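Local coordinates for intramolecular trans-sialidase (Macrobdella decora, PDB 3SLI), which cleaves sialic acid from sialoglycoconjugates by intramolecular trans-sialidation, releasing 2,7-anhydro-Neu5Ac, at residues V57-A62 and G149-T154; D66-I71 and G156-Q161; K389-N394 and E402-V407. One frame throughout, in Å; residues are numbered along the deposited sequence.

Contact 1 of 3, residues V57-A62 and G149-T154; sequences VGNSTA and GVDNVT
Val57 and Gly58 run antiparallel to Val153 and Asn152, Val57 facing Val153 in a non-hydrogen-bonded pair and Gly58 facing Asn152 in a hydrogen-bonded one. The pairing ends in a classic beta bulge: Asp151 and Asn152 both stand opposite Gly58, at the end of a strand pair in the six-stranded antiparallel sheet of the N-terminal domain, a member of the concanavalin-like clan. Gly58 N donates to Asn152 O at 3.3 Å. Gly58 O accepts from Asp151 N at 2.8 Å and, more weakly, from Asn152 N. Past the bulge the Asp151 carboxylate takes over, bonding the loop after strand 51-58 with both oxygens. Asp151 OD1 receives Ser60 N at 2.9 Å, and Asp151 OD2 receives Ser60 OG at 2.7 Å, both on their syn sides. Chi1 of 68° puts Asp151 CG between its own backbone N and carbonyl carbon, turning the carboxylate toward Ser60. The Asn152 amide holds it there, ND2 donating along a 173° line to Asp151 OD1 from the face opposite Ser60 N. Asn59 closes an Asx turn, its OD1 accepting from Thr61 N, while its ND2 bonds Thr148 O. On the sheet face opposite the Asn152 side chain, Val57 CG2 lies 4.2 Å from Val153 CG1, and both side chains touch Val31 of helix 28-31. The valine contact beside the bulge is tighter than usual for carbon, with Val57 CG1 only 3.5 Å from Val150 CG1.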
loop_
_atom_site.group_PDB
_atom_site.type_symbol
_atom_site.label_atom_id
_atom_site.label_comp_id
_atom_site.label_asym_id
_atom_site.label_seq_id
_atom_site.Cartn_x
_atom_site.Cartn_y
_atom_site.Cartn_z
ATOM N N VAL A 57 33.992 11.194 -1.412
ATOM C CA VAL A 57 35.121 12.100 -1.528
ATOM C C VAL A 57 35.250 12.689 -0.125
ATOM O O VAL A 57 34.260 13.155 0.449
ATOM C CB VAL A 57 34.848 13.255 -2.542
ATOM C CG1 VAL A 57 36.091 14.136 -2.687
ATOM C CG2 VAL A 57 34.455 12.698 -3.902
ATOM N N GLY A 58 36.440 12.619 0.455
ATOM C CA GLY A 58 36.607 13.173 1.783
ATOM C C GLY A 58 38.011 13.118 2.337
ATOM O O GLY A 58 38.992 12.923 1.609
ATOM N N ASN A 59 38.094 13.312 3.646
ATOM C CA ASN A 59 39.350 13.314 4.382
ATOM C C ASN A 59 39.493 11.982 5.128
ATOM O O ASN A 59 38.726 11.700 6.051
ATOM C CB ASN A 59 39.327 14.479 5.364
ATOM C CG ASN A 59 40.623 14.640 6.102
ATOM O OD1 ASN A 59 41.432 13.714 6.171
ATOM N ND2 ASN A 59 40.831 15.820 6.670
ATOM N N SER A 60 40.497 11.193 4.753
ATOM C CA SER A 60 40.719 9.872 5.346
ATOM C C SER A 60 41.556 9.838 6.626
ATOM O O SER A 60 41.726 8.764 7.220
ATOM C CB SER A 60 41.415 8.972 4.325
ATOM O OG SER A 60 42.777 9.365 4.165
ATOM N N THR A 61 42.083 10.983 7.046
ATOM C CA THR A 61 42.970 11.013 8.200
ATOM C C THR A 61 42.347 10.907 9.589
ATOM O O THR A 61 41.144 11.120 9.780
ATOM C CB THR A 61 43.932 12.226 8.131
ATOM O OG1 THR A 61 43.195 13.448 8.274
ATOM C CG2 THR A 61 44.671 12.237 6.789
ATOM N N ALA A 62 43.196 10.566 10.555
ATOM C CA ALA A 62 42.796 10.410 11.944
ATOM C C ALA A 62 42.101 11.656 12.467
ATOM O O ALA A 62 42.529 12.786 12.198
ATOM C CB ALA A 62 44.007 10.084 12.803
ATOM N N GLY A 149 40.377 19.388 4.152
ATOM C CA GLY A 149 41.371 18.346 3.970
ATOM C C GLY A 149 41.026 17.131 3.131
ATOM O O GLY A 149 41.484 16.025 3.435
ATOM N N VAL A 150 40.261 17.315 2.060
ATOM C CA VAL A 150 39.913 16.189 1.199
ATOM C C VAL A 150 41.204 15.588 0.640
ATOM O O VAL A 150 42.092 16.315 0.183
ATOM C CB VAL A 150 38.973 16.629 0.055
ATOM C CG1 VAL A 150 38.777 15.494 -0.942
ATOM C CG2 VAL A 150 37.634 17.041 0.624
ATOM N N ASP A 151 41.325 14.266 0.704
ATOM C CA ASP A 151 42.525 13.593 0.219
ATOM C C ASP A 151 42.241 12.308 -0.555
ATOM O O ASP A 151 43.155 11.524 -0.817
ATOM C CB ASP A 151 43.471 13.288 1.397
ATOM C CG ASP A 151 42.919 12.223 2.357
ATOM O OD1 ASP A 151 41.740 11.822 2.232
ATOM O OD2 ASP A 151 43.679 11.777 3.242
ATOM N N ASN A 152 40.980 12.073 -0.908
ATOM C CA ASN A 152 40.645 10.853 -1.628
ATOM C C ASN A 152 39.291 10.899 -2.328
ATOM O O ASN A 152 38.407 11.681 -1.963
ATOM C CB ASN A 152 40.691 9.639 -0.678
ATOM C CG ASN A 152 39.435 9.516 0.191
ATOM O OD1 ASN A 152 38.457 8.881 -0.207
ATOM N ND2 ASN A 152 39.461 10.120 1.373
ATOM N N VAL A 153 39.177 10.074 -3.366
ATOM C CA VAL A 153 37.961 9.905 -4.151
ATOM C C VAL A 153 37.886 8.387 -4.178
ATOM O O VAL A 153 38.799 7.719 -4.683
ATOM C CB VAL A 153 38.093 10.446 -5.597
ATOM C CG1 VAL A 153 36.793 10.191 -6.363
ATOM C CG2 VAL A 153 38.404 11.936 -5.576
ATOM N N THR A 154 36.816 7.840 -3.609
ATOM C CA THR A 154 36.666 6.397 -3.503
ATOM C C THR A 154 35.307 5.863 -3.953
ATOM O O THR A 154 34.267 6.500 -3.777
ATOM C CB THR A 154 36.923 5.943 -2.026
ATOM O OG1 THR A 154 38.220 6.388 -1.605
ATOM C CG2 THR A 154 36.850 4.428 -1.883
#

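Contact 2 of 3, residues D66-I71 and G156-Q161; sequences DRHFHI and GGTKRQ
Arg160 NH2 lies 2.9 Å from Asp66 OD1, forming a salt bridge whose hydrogen bond is weak because the N-H points well off the line to the oxygen (120°). The carboxylate oxygen sits at the edge of the guanidinium, near its plane, and the two flat groups are turned 34° apart. A bend at chi3 (80°) brings the arginine head round to Asp66, while Arg160 NE donates to Gln65 O just before the strand. Arg84 comes close to the same pair, its NH2 making a long, weak ion pair with Asp66 OD1. Next along, the guanidinium and the His68 ring stand almost perpendicular, with Arg160 NE 3.6 Å from His68 CE1. One face of that imidazole is covered by the Thr158 methyl: CG2 makes a CH-pi contact 3.8 Å from the ring centroid. At the ring edge a water lies 2.9 Å from His68 ND1 and 3.0 Å from Lys159 O, linking the two. Side chains and water thus span strands 67-71 and 158-160, which run roughly antiparallel; the first belongs to the six-stranded sheet of the concanavalin-like N-terminal domain, the second to a separate two-stranded ribbon with strand 163-165. Farther along, Thr158 OG1 packs 3.3 Å from His70 CB and hydrogen-bonds Ser53 OG. The His70 ring stacks with Tyr166.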
loop_
_atom_site.group_PDB
_atom_site.type_symbol
_atom_site.label_atom_id
_atom_site.label_comp_id
_atom_site.label_asym_id
_atom_site.label_seq_id
_atom_site.Cartn_x
_atom_site.Cartn_y
_atom_site.Cartn_z
ATOM N N ASP A 66 34.483 12.566 10.271
ATOM C CA ASP A 66 33.207 13.229 9.979
ATOM C C ASP A 66 33.352 14.284 8.869
ATOM O O ASP A 66 32.518 15.183 8.729
ATOM C CB ASP A 66 32.607 13.867 11.243
ATOM C CG ASP A 66 32.125 12.832 12.258
ATOM O OD1 ASP A 66 32.057 11.627 11.924
ATOM O OD2 ASP A 66 31.803 13.232 13.397
ATOM N N ARG A 67 34.415 14.163 8.083
ATOM C CA ARG A 67 34.671 15.085 6.985
ATOM C C ARG A 67 34.646 14.308 5.668
ATOM O O ARG A 67 35.664 13.745 5.246
ATOM C CB ARG A 67 36.025 15.768 7.169
ATOM C CG ARG A 67 36.142 16.579 8.447
ATOM C CD ARG A 67 37.507 17.248 8.540
ATOM N NE ARG A 67 37.746 17.819 9.863
ATOM C CZ ARG A 67 37.276 18.991 10.279
ATOM N NH1 ARG A 67 36.529 19.752 9.487
ATOM N NH2 ARG A 67 37.545 19.399 11.511
ATOM N N HIS A 68 33.477 14.264 5.034
ATOM C CA HIS A 68 33.331 13.544 3.778
ATOM C C HIS A 68 31.960 13.744 3.155
ATOM O O HIS A 68 31.034 14.235 3.800
ATOM C CB HIS A 68 33.551 12.033 3.999
ATOM C CG HIS A 68 32.637 11.425 5.029
ATOM N ND1 HIS A 68 33.087 10.972 6.249
ATOM C CD2 HIS A 68 31.300 11.195 5.015
ATOM C CE1 HIS A 68 32.072 10.490 6.945
ATOM N NE2 HIS A 68 30.975 10.614 6.219
ATOM N N PHE A 69 31.850 13.342 1.895
ATOM C CA PHE A 69 30.604 13.375 1.155
ATOM C C PHE A 69 30.475 11.982 0.559
ATOM O O PHE A 69 31.459 11.428 0.070
ATOM C CB PHE A 69 30.629 14.392 0.007
ATOM C CG PHE A 69 29.592 14.113 -1.061
ATOM C CD1 PHE A 69 28.253 14.444 -0.855
ATOM C CD2 PHE A 69 29.947 13.452 -2.243
ATOM C CE1 PHE A 69 27.284 14.119 -1.802
ATOM C CE2 PHE A 69 28.985 13.121 -3.195
ATOM C CZ PHE A 69 27.652 13.454 -2.975
ATOM N N HIS A 70 29.283 11.399 0.621
ATOM C CA HIS A 70 29.078 10.082 0.032
ATOM C C HIS A 70 27.627 9.835 -0.362
ATOM O O HIS A 70 26.706 10.459 0.189
ATOM C CB HIS A 70 29.624 8.953 0.941
ATOM C CG HIS A 70 28.683 8.488 2.021
ATOM N ND1 HIS A 70 28.203 9.316 3.013
ATOM C CD2 HIS A 70 28.202 7.251 2.301
ATOM C CE1 HIS A 70 27.472 8.608 3.862
ATOM N NE2 HIS A 70 27.457 7.354 3.451
ATOM N N ILE A 71 27.454 9.032 -1.409
ATOM C CA ILE A 71 26.136 8.627 -1.894
ATOM C C ILE A 71 26.132 7.155 -1.494
ATOM O O ILE A 71 27.067 6.435 -1.834
ATOM C CB ILE A 71 26.030 8.711 -3.438
ATOM C CG1 ILE A 71 26.275 10.143 -3.919
ATOM C CG2 ILE A 71 24.648 8.215 -3.907
ATOM C CD1 ILE A 71 26.339 10.269 -5.438
ATOM N N GLY A 156 32.748 2.472 -3.674
ATOM C CA GLY A 156 32.460 1.340 -2.801
ATOM C C GLY A 156 32.768 1.444 -1.319
ATOM O O GLY A 156 32.854 0.427 -0.629
ATOM N N GLY A 157 32.910 2.659 -0.813
ATOM C CA GLY A 157 33.200 2.834 0.596
ATOM C C GLY A 157 33.569 4.273 0.883
ATOM O O GLY A 157 33.707 5.077 -0.048
ATOM N N THR A 158 33.660 4.613 2.164
ATOM C CA THR A 158 34.032 5.957 2.601
ATOM C C THR A 158 35.229 5.795 3.527
ATOM O O THR A 158 35.159 5.048 4.503
ATOM C CB THR A 158 32.887 6.642 3.364
ATOM O OG1 THR A 158 31.820 6.942 2.451
ATOM C CG2 THR A 158 33.369 7.937 4.023
ATOM N N LYS A 159 36.344 6.440 3.192
ATOM C CA LYS A 159 37.542 6.327 4.014
ATOM C C LYS A 159 37.424 7.158 5.286
ATOM O O LYS A 159 37.209 8.380 5.236
ATOM C CB LYS A 159 38.791 6.701 3.209
ATOM C CG LYS A 159 39.088 5.708 2.095
ATOM C CD LYS A 159 40.396 6.001 1.379
ATOM C CE LYS A 159 40.677 4.927 0.344
ATOM N NZ LYS A 159 41.989 5.109 -0.338
ATOM N N ARG A 160 37.485 6.471 6.426
ATOM C CA ARG A 160 37.383 7.107 7.740
ATOM C C ARG A 160 38.544 6.603 8.587
ATOM O O ARG A 160 38.664 5.405 8.841
ATOM C CB ARG A 160 36.048 6.762 8.402
ATOM C CG ARG A 160 34.842 7.079 7.532
ATOM C CD ARG A 160 33.536 6.838 8.270
ATOM N NE ARG A 160 33.205 7.940 9.169
ATOM C CZ ARG A 160 32.186 7.925 10.019
ATOM N NH1 ARG A 160 31.399 6.856 10.092
ATOM N NH2 ARG A 160 31.943 8.983 10.784
ATOM N N GLN A 161 39.436 7.519 8.953
ATOM C CA GLN A 161 40.626 7.197 9.737
ATOM C C GLN A 161 41.376 5.992 9.167
ATOM O O GLN A 161 41.725 5.051 9.894
ATOM C CB GLN A 161 40.284 6.989 11.214
ATOM C CG GLN A 161 39.599 8.185 11.839
ATOM C CD GLN A 161 39.597 8.134 13.355
ATOM O OE1 GLN A 161 40.463 8.726 14.006
ATOM N NE2 GLN A 161 38.614 7.450 13.926
HETATM O O HOH W 1 35.926 10.769 6.611
#

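Contact 3 of 3, residues K389-N394 and E402-V407; sequences KQYDYN and ESKTDV
Tyr391 and Lys404 both set CG anti to the carbonyl carbon (chi1 -84° and -59°), and with the lysine chain extended beyond CG the two side chains run side by side in the same direction. Lys404 CG lies over one face of the phenol ring, 3.9 Å from its centroid in a CH-pi contact, offset toward the rim. Lys404 CE reaches 3.4 Å from Tyr391 OH, a hydroxyl that bonds Asn417 OD1. One residue along, Asp392 and Ser403 form a hydrogen-bonded pair, the shorter of its two bonds running from Asp392 N to Ser403 O at 2.7 Å. Gln390 O is gripped twice by Thr405, through the backbone N and through OG1, the latter at 2.8 Å from above the carbonyl plane. Thr405 OG1 also accepts from Val407 N in an ST turn, and a water donates to it and to Gln390 OE1, while Gln390 NE2 bonds Asp267 O. Beyond the corner at Asp406 the pairing resumes, with Gln390 N donating to Val407 O at 2.8 Å. Lys389 NZ reaches Asp406 O at 3.1 Å and also forms a salt bridge with Asp408. On the Tyr393 side, the Glu402 carboxylate accepts from Tyr269 and from the backbone of Gln288 and Gly289. The whole is an antiparallel beta hairpin of strands 384-396 and 399-405, whose second strand turns a corner at Asp406 into strand 407-410, still paired with the first.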
loop_
_atom_site.group_PDB
_atom_site.type_symbol
_atom_site.label_atom_id
_atom_site.label_comp_id
_atom_site.label_asym_id
_atom_site.label_seq_id
_atom_site.Cartn_x
_atom_site.Cartn_y
_atom_site.Cartn_z
ATOM N N LYS A 389 -19.681 23.840 1.354
ATOM C CA LYS A 389 -18.371 24.145 0.796
ATOM C C LYS A 389 -17.380 23.002 0.984
ATOM O O LYS A 389 -17.345 22.359 2.040
ATOM C CB LYS A 389 -17.810 25.420 1.434
ATOM C CG LYS A 389 -18.647 26.666 1.187
ATOM C CD LYS A 389 -18.718 26.992 -0.294
ATOM C CE LYS A 389 -19.520 28.261 -0.553
ATOM N NZ LYS A 389 -19.707 28.504 -2.012
ATOM N N GLN A 390 -16.590 22.752 -0.055
ATOM C CA GLN A 390 -15.571 21.717 -0.039
ATOM C C GLN A 390 -14.356 22.261 0.704
ATOM O O GLN A 390 -14.043 23.455 0.619
ATOM C CB GLN A 390 -15.184 21.356 -1.472
ATOM C CG GLN A 390 -14.050 20.352 -1.600
ATOM C CD GLN A 390 -13.799 19.968 -3.037
ATOM O OE1 GLN A 390 -13.222 20.738 -3.799
ATOM N NE2 GLN A 390 -14.251 18.782 -3.425
ATOM N N TYR A 391 -13.686 21.389 1.445
ATOM C CA TYR A 391 -12.504 21.772 2.203
ATOM C C TYR A 391 -11.217 21.511 1.444
ATOM O O TYR A 391 -11.145 20.621 0.584
ATOM C CB TYR A 391 -12.437 20.997 3.524
ATOM C CG TYR A 391 -13.236 21.596 4.655
ATOM C CD1 TYR A 391 -14.623 21.500 4.683
ATOM C CD2 TYR A 391 -12.600 22.252 5.706
ATOM C CE1 TYR A 391 -15.359 22.040 5.725
ATOM C CE2 TYR A 391 -13.324 22.797 6.755
ATOM C CZ TYR A 391 -14.704 22.686 6.758
ATOM O OH TYR A 391 -15.430 23.220 7.794
ATOM N N ASP A 392 -10.193 22.275 1.801
ATOM C CA ASP A 392 -8.865 22.134 1.230
ATOM C C ASP A 392 -7.970 21.919 2.450
ATOM O O ASP A 392 -8.362 22.234 3.580
ATOM C CB ASP A 392 -8.447 23.395 0.463
ATOM C CG ASP A 392 -7.163 23.198 -0.335
ATOM O OD1 ASP A 392 -6.779 22.030 -0.578
ATOM O OD2 ASP A 392 -6.538 24.213 -0.719
ATOM N N TYR A 393 -6.785 21.368 2.232
ATOM C CA TYR A 393 -5.869 21.093 3.326
ATOM C C TYR A 393 -4.455 21.442 2.901
ATOM O O TYR A 393 -4.020 21.058 1.817
ATOM C CB TYR A 393 -5.979 19.613 3.745
ATOM C CG TYR A 393 -6.086 18.635 2.586
ATOM C CD1 TYR A 393 -7.307 18.424 1.940
ATOM C CD2 TYR A 393 -4.971 17.920 2.140
ATOM C CE1 TYR A 393 -7.416 17.524 0.877
ATOM C CE2 TYR A 393 -5.067 17.016 1.074
ATOM C CZ TYR A 393 -6.292 16.824 0.449
ATOM O OH TYR A 393 -6.398 15.941 -0.601
ATOM N N ASN A 394 -3.757 22.201 3.742
ATOM C CA ASN A 394 -2.389 22.638 3.451
ATOM C C ASN A 394 -1.605 22.793 4.745
ATOM O O ASN A 394 -2.161 23.184 5.772
ATOM C CB ASN A 394 -2.392 24.005 2.740
ATOM C CG ASN A 394 -3.147 23.992 1.419
ATOM O OD1 ASN A 394 -2.642 23.496 0.411
ATOM N ND2 ASN A 394 -4.360 24.538 1.418
ATOM N N GLU A 402 -7.064 22.880 7.635
ATOM C CA GLU A 402 -8.183 22.374 6.849
ATOM C C GLU A 402 -9.186 23.519 6.760
ATOM O O GLU A 402 -9.822 23.878 7.754
ATOM C CB GLU A 402 -8.775 21.140 7.540
ATOM C CG GLU A 402 -7.778 19.984 7.583
ATOM C CD GLU A 402 -8.215 18.823 8.438
ATOM O OE1 GLU A 402 -9.414 18.463 8.433
ATOM O OE2 GLU A 402 -7.340 18.252 9.117
ATOM N N SER A 403 -9.325 24.098 5.572
ATOM C CA SER A 403 -10.209 25.247 5.396
ATOM C C SER A 403 -11.222 25.128 4.267
ATOM O O SER A 403 -11.001 24.419 3.292
ATOM C CB SER A 403 -9.361 26.502 5.181
ATOM O OG SER A 403 -8.498 26.335 4.065
ATOM N N LYS A 404 -12.346 25.819 4.417
ATOM C CA LYS A 404 -13.384 25.808 3.393
ATOM C C LYS A 404 -12.901 26.626 2.201
ATOM O O LYS A 404 -12.130 27.577 2.356
ATOM C CB LYS A 404 -14.684 26.433 3.917
ATOM C CG LYS A 404 -15.297 25.760 5.132
ATOM C CD LYS A 404 -16.614 26.432 5.505
ATOM C CE LYS A 404 -17.146 25.939 6.840
ATOM N NZ LYS A 404 -18.429 26.608 7.222
ATOM N N THR A 405 -13.320 26.219 1.013
ATOM C CA THR A 405 -12.982 26.918 -0.220
ATOM C C THR A 405 -14.331 27.474 -0.692
ATOM O O THR A 405 -15.298 27.476 0.079
ATOM C CB THR A 405 -12.399 25.938 -1.270
ATOM O OG1 THR A 405 -13.405 25.002 -1.681
ATOM C CG2 THR A 405 -11.219 25.170 -0.680
ATOM N N ASP A 406 -14.415 27.975 -1.920
ATOM C CA ASP A 406 -15.704 28.469 -2.404
ATOM C C ASP A 406 -16.388 27.468 -3.336
ATOM O O ASP A 406 -17.426 27.767 -3.935
ATOM C CB ASP A 406 -15.597 29.859 -3.057
ATOM C CG ASP A 406 -14.321 30.049 -3.858
ATOM O OD1 ASP A 406 -14.067 29.247 -4.788
ATOM O OD2 ASP A 406 -13.575 31.014 -3.557
ATOM N N VAL A 407 -15.817 26.268 -3.432
ATOM C CA VAL A 407 -16.376 25.215 -4.273
ATOM C C VAL A 407 -17.538 24.519 -3.558
ATOM O O VAL A 407 -17.393 24.062 -2.420
ATOM C CB VAL A 407 -15.309 24.155 -4.631
ATOM C CG1 VAL A 407 -15.928 23.034 -5.456
ATOM C CG2 VAL A 407 -14.158 24.804 -5.391
HETATM O O HOH W 2 -12.048 22.982 -3.105
HETATM O O HOH W 3 -5.941 25.081 3.936
#

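How the contacts relate
Contacts 1 and 2 are neighbours in the N-terminal domain, their centres 7 Å apart. Their segments alternate along the chain: strands 51-58 and 67-74 supply the first halves, strands 152-155 and 158-160 the second. Strands 51-58 and 67-74 are also adjacent in one sheet, with Val57 O probably bonded to Phe69 N, so strand 152-155 extends that sheet directly beside strand 51-58, whereas strand 158-160 meets strand 67-74 through side chains and a water. Contact 3 comes later and joins strands close in sequence, within the BNR repeat-like region. It lies about 53 Å from contact 1 and 48 Å from contact 2, centre to centre, reflecting the enzyme's multidomain build.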